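Local coordinates for protein cGAS/DncV-like nucleotidyltransferase in E. coli homolog (Elizabethkingia meningoseptica ATCC 13253 = NBRC 12535, PDB 6E0O) that synthesizes cyclic dinucleotide second messengers, probably from ATP or GTP with magnesium, as the signalling nucleotidyltransferase of a CBASS antiphage defence system, at residues K190-I195 with G234-T239. Sequence-based numbering, arbitrary orientation.
Sequences KRMVRI and GNYTQT
Helix-to-helix packing in the all-helical part of this CD-NTase brings M192 and R191, on helix 188-205, against Y236 and T239 in the capped first turn of helix 236-252. It illustrates how a bent thioether can touch an aromatic ring, a backbone carbonyl and a threonine methyl at once. The M192 chain bends at both chi2 (-63°) and chi3 (131°), which carries its methyl against the first turn: CE lies 3.7 Å from Y236 O and 3.9 Å from Y236 CD2. Nearer its backbone, M192 SD is 3.8 Å from T239 CG2. That methyl faces the thioether because T239 CG2 stands anti to the backbone N, whereas T239 OG1 turns back to the N-cap residue N235 and the chain before it. I195 CD1 meets the Y236 ring at its edge, and I9 and S12 near the N-terminus add further contacts to this tyrosine. R191, extended from CG to NE, passes Y236 OH with CD at 3.5 Å and NH1 at 2.9 Å; guanidinium and ring planes lie 7° apart, but the groups meet through the hydroxyl. The turn itself is fixed by N235 at the N-cap, whose OD1 accepts from Q238 N at 2.9 Å. N235 O is gripped twice, from opposite faces of its carbonyl plane: T239 N donates at 3.0 Å and T239 OG1 at 2.8 Å.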
loop_
_atom_site.group_PDB
_atom_site.type_symbol
_atom_site.label_atom_id
_atom_site.label_comp_id
_atom_site.label_asym_id
_atom_site.label_seq_id
_atom_site.Cartn_x
_atom_site.Cartn_y
_atom_site.Cartn_z
ATOM N N LYS A 190 -4.243 -12.133 -1.645
ATOM C CA LYS A 190 -3.984 -11.220 -0.534
ATOM C C LYS A 190 -3.492 -11.964 0.699
ATOM O O LYS A 190 -2.728 -11.410 1.489
ATOM C CB LYS A 190 -5.210 -10.367 -0.206
ATOM C CG LYS A 190 -5.512 -9.349 -1.295
ATOM C CD LYS A 190 -6.615 -8.392 -0.923
ATOM C CE LYS A 190 -6.844 -7.387 -2.041
ATOM N NZ LYS A 190 -7.952 -6.462 -1.676
ATOM N N ARG A 191 -3.917 -13.216 0.881
ATOM C CA ARG A 191 -3.427 -14.011 2.003
ATOM C C ARG A 191 -1.927 -14.241 1.900
ATOM O O ARG A 191 -1.216 -14.163 2.906
ATOM C CB ARG A 191 -4.223 -15.313 2.090
ATOM C CG ARG A 191 -5.613 -15.035 2.598
ATOM C CD ARG A 191 -6.520 -16.225 2.581
ATOM N NE ARG A 191 -7.884 -15.782 2.858
ATOM C CZ ARG A 191 -8.931 -16.586 2.904
ATOM N NH1 ARG A 191 -8.763 -17.883 2.707
ATOM N NH2 ARG A 191 -10.133 -16.087 3.130
ATOM N N MET A 192 -1.426 -14.480 0.685
ATOM C CA MET A 192 0.010 -14.629 0.479
ATOM C C MET A 192 0.744 -13.302 0.668
ATOM O O MET A 192 1.835 -13.275 1.250
ATOM C CB MET A 192 0.268 -15.201 -0.913
ATOM C CG MET A 192 -0.200 -16.643 -1.059
ATOM S SD MET A 192 0.677 -17.789 0.036
ATOM C CE MET A 192 -0.674 -18.687 0.790
ATOM N N VAL A 193 0.156 -12.191 0.209
ATOM C CA VAL A 193 0.737 -10.879 0.491
ATOM C C VAL A 193 0.879 -10.690 1.993
ATOM O O VAL A 193 1.925 -10.253 2.491
ATOM C CB VAL A 193 -0.119 -9.762 -0.130
ATOM C CG1 VAL A 193 0.293 -8.392 0.421
ATOM C CG2 VAL A 193 -0.026 -9.777 -1.642
ATOM N N ARG A 194 -0.185 -10.994 2.741
ATOM C CA ARG A 194 -0.137 -10.809 4.186
ATOM C C ARG A 194 0.942 -11.677 4.823
ATOM O O ARG A 194 1.678 -11.215 5.700
ATOM C CB ARG A 194 -1.510 -11.058 4.800
ATOM C CG ARG A 194 -2.527 -10.022 4.365
ATOM C CD ARG A 194 -3.870 -10.259 5.077
ATOM N NE ARG A 194 -4.987 -9.747 4.295
ATOM C CZ ARG A 194 -5.966 -10.487 3.781
ATOM N NH1 ARG A 194 -6.009 -11.804 3.969
ATOM N NH2 ARG A 194 -6.920 -9.902 3.080
ATOM N N ILE A 195 1.054 -12.942 4.409
ATOM C CA ILE A 195 2.103 -13.796 4.966
ATOM C C ILE A 195 3.474 -13.178 4.723
ATOM O O ILE A 195 4.322 -13.129 5.617
ATOM C CB ILE A 195 2.026 -15.219 4.385
ATOM C CG1 ILE A 195 0.803 -15.959 4.907
ATOM C CG2 ILE A 195 3.304 -15.989 4.721
ATOM C CD1 ILE A 195 0.482 -17.219 4.123
ATOM N N GLY A 234 -6.874 -24.224 -0.693
ATOM C CA GLY A 234 -6.739 -24.999 0.518
ATOM C C GLY A 234 -5.351 -25.488 0.847
ATOM O O GLY A 234 -5.204 -26.277 1.786
ATOM N N ASN A 235 -4.323 -25.059 0.118
ATOM C CA ASN A 235 -2.958 -25.505 0.404
ATOM C C ASN A 235 -2.067 -24.278 0.537
ATOM O O ASN A 235 -1.480 -23.808 -0.441
ATOM C CB ASN A 235 -2.426 -26.477 -0.640
ATOM C CG ASN A 235 -1.174 -27.180 -0.170
ATOM O OD1 ASN A 235 -0.435 -26.649 0.663
ATOM N ND2 ASN A 235 -0.935 -28.384 -0.683
ATOM N N TYR A 236 -1.966 -23.765 1.761
ATOM C CA TYR A 236 -1.207 -22.541 1.984
ATOM C C TYR A 236 0.284 -22.803 1.860
ATOM O O TYR A 236 1.016 -21.975 1.308
ATOM C CB TYR A 236 -1.528 -21.968 3.364
ATOM C CG TYR A 236 -2.888 -21.325 3.466
ATOM C CD1 TYR A 236 -4.043 -22.080 3.362
ATOM C CD2 TYR A 236 -3.013 -19.961 3.678
ATOM C CE1 TYR A 236 -5.287 -21.491 3.461
ATOM C CE2 TYR A 236 -4.250 -19.368 3.788
ATOM C CZ TYR A 236 -5.380 -20.137 3.670
ATOM O OH TYR A 236 -6.604 -19.539 3.783
ATOM N N THR A 237 0.748 -23.946 2.380
ATOM C CA THR A 237 2.171 -24.249 2.347
ATOM C C THR A 237 2.660 -24.364 0.911
ATOM O O THR A 237 3.697 -23.799 0.546
ATOM C CB THR A 237 2.453 -25.540 3.126
ATOM O OG1 THR A 237 2.098 -25.372 4.506
ATOM C CG2 THR A 237 3.923 -25.902 3.040
ATOM N N GLN A 238 1.927 -25.100 0.074
ATOM C CA GLN A 238 2.383 -25.279 -1.300
ATOM C C GLN A 238 2.177 -24.010 -2.122
ATOM O O GLN A 238 2.983 -23.700 -3.008
ATOM C CB GLN A 238 1.701 -26.478 -1.955
ATOM C CG GLN A 238 2.419 -26.924 -3.215
ATOM C CD GLN A 238 3.803 -27.545 -2.938
ATOM O OE1 GLN A 238 4.201 -27.772 -1.787
ATOM N NE2 GLN A 238 4.540 -27.805 -4.000
ATOM N N THR A 239 1.093 -23.268 -1.862
ATOM C CA THR A 239 0.897 -22.007 -2.572
ATOM C C THR A 239 2.034 -21.044 -2.274
ATOM O O THR A 239 2.574 -20.404 -3.182
ATOM C CB THR A 239 -0.444 -21.373 -2.187
ATOM O OG1 THR A 239 -1.515 -22.185 -2.666
ATOM C CG2 THR A 239 -0.565 -19.967 -2.772
#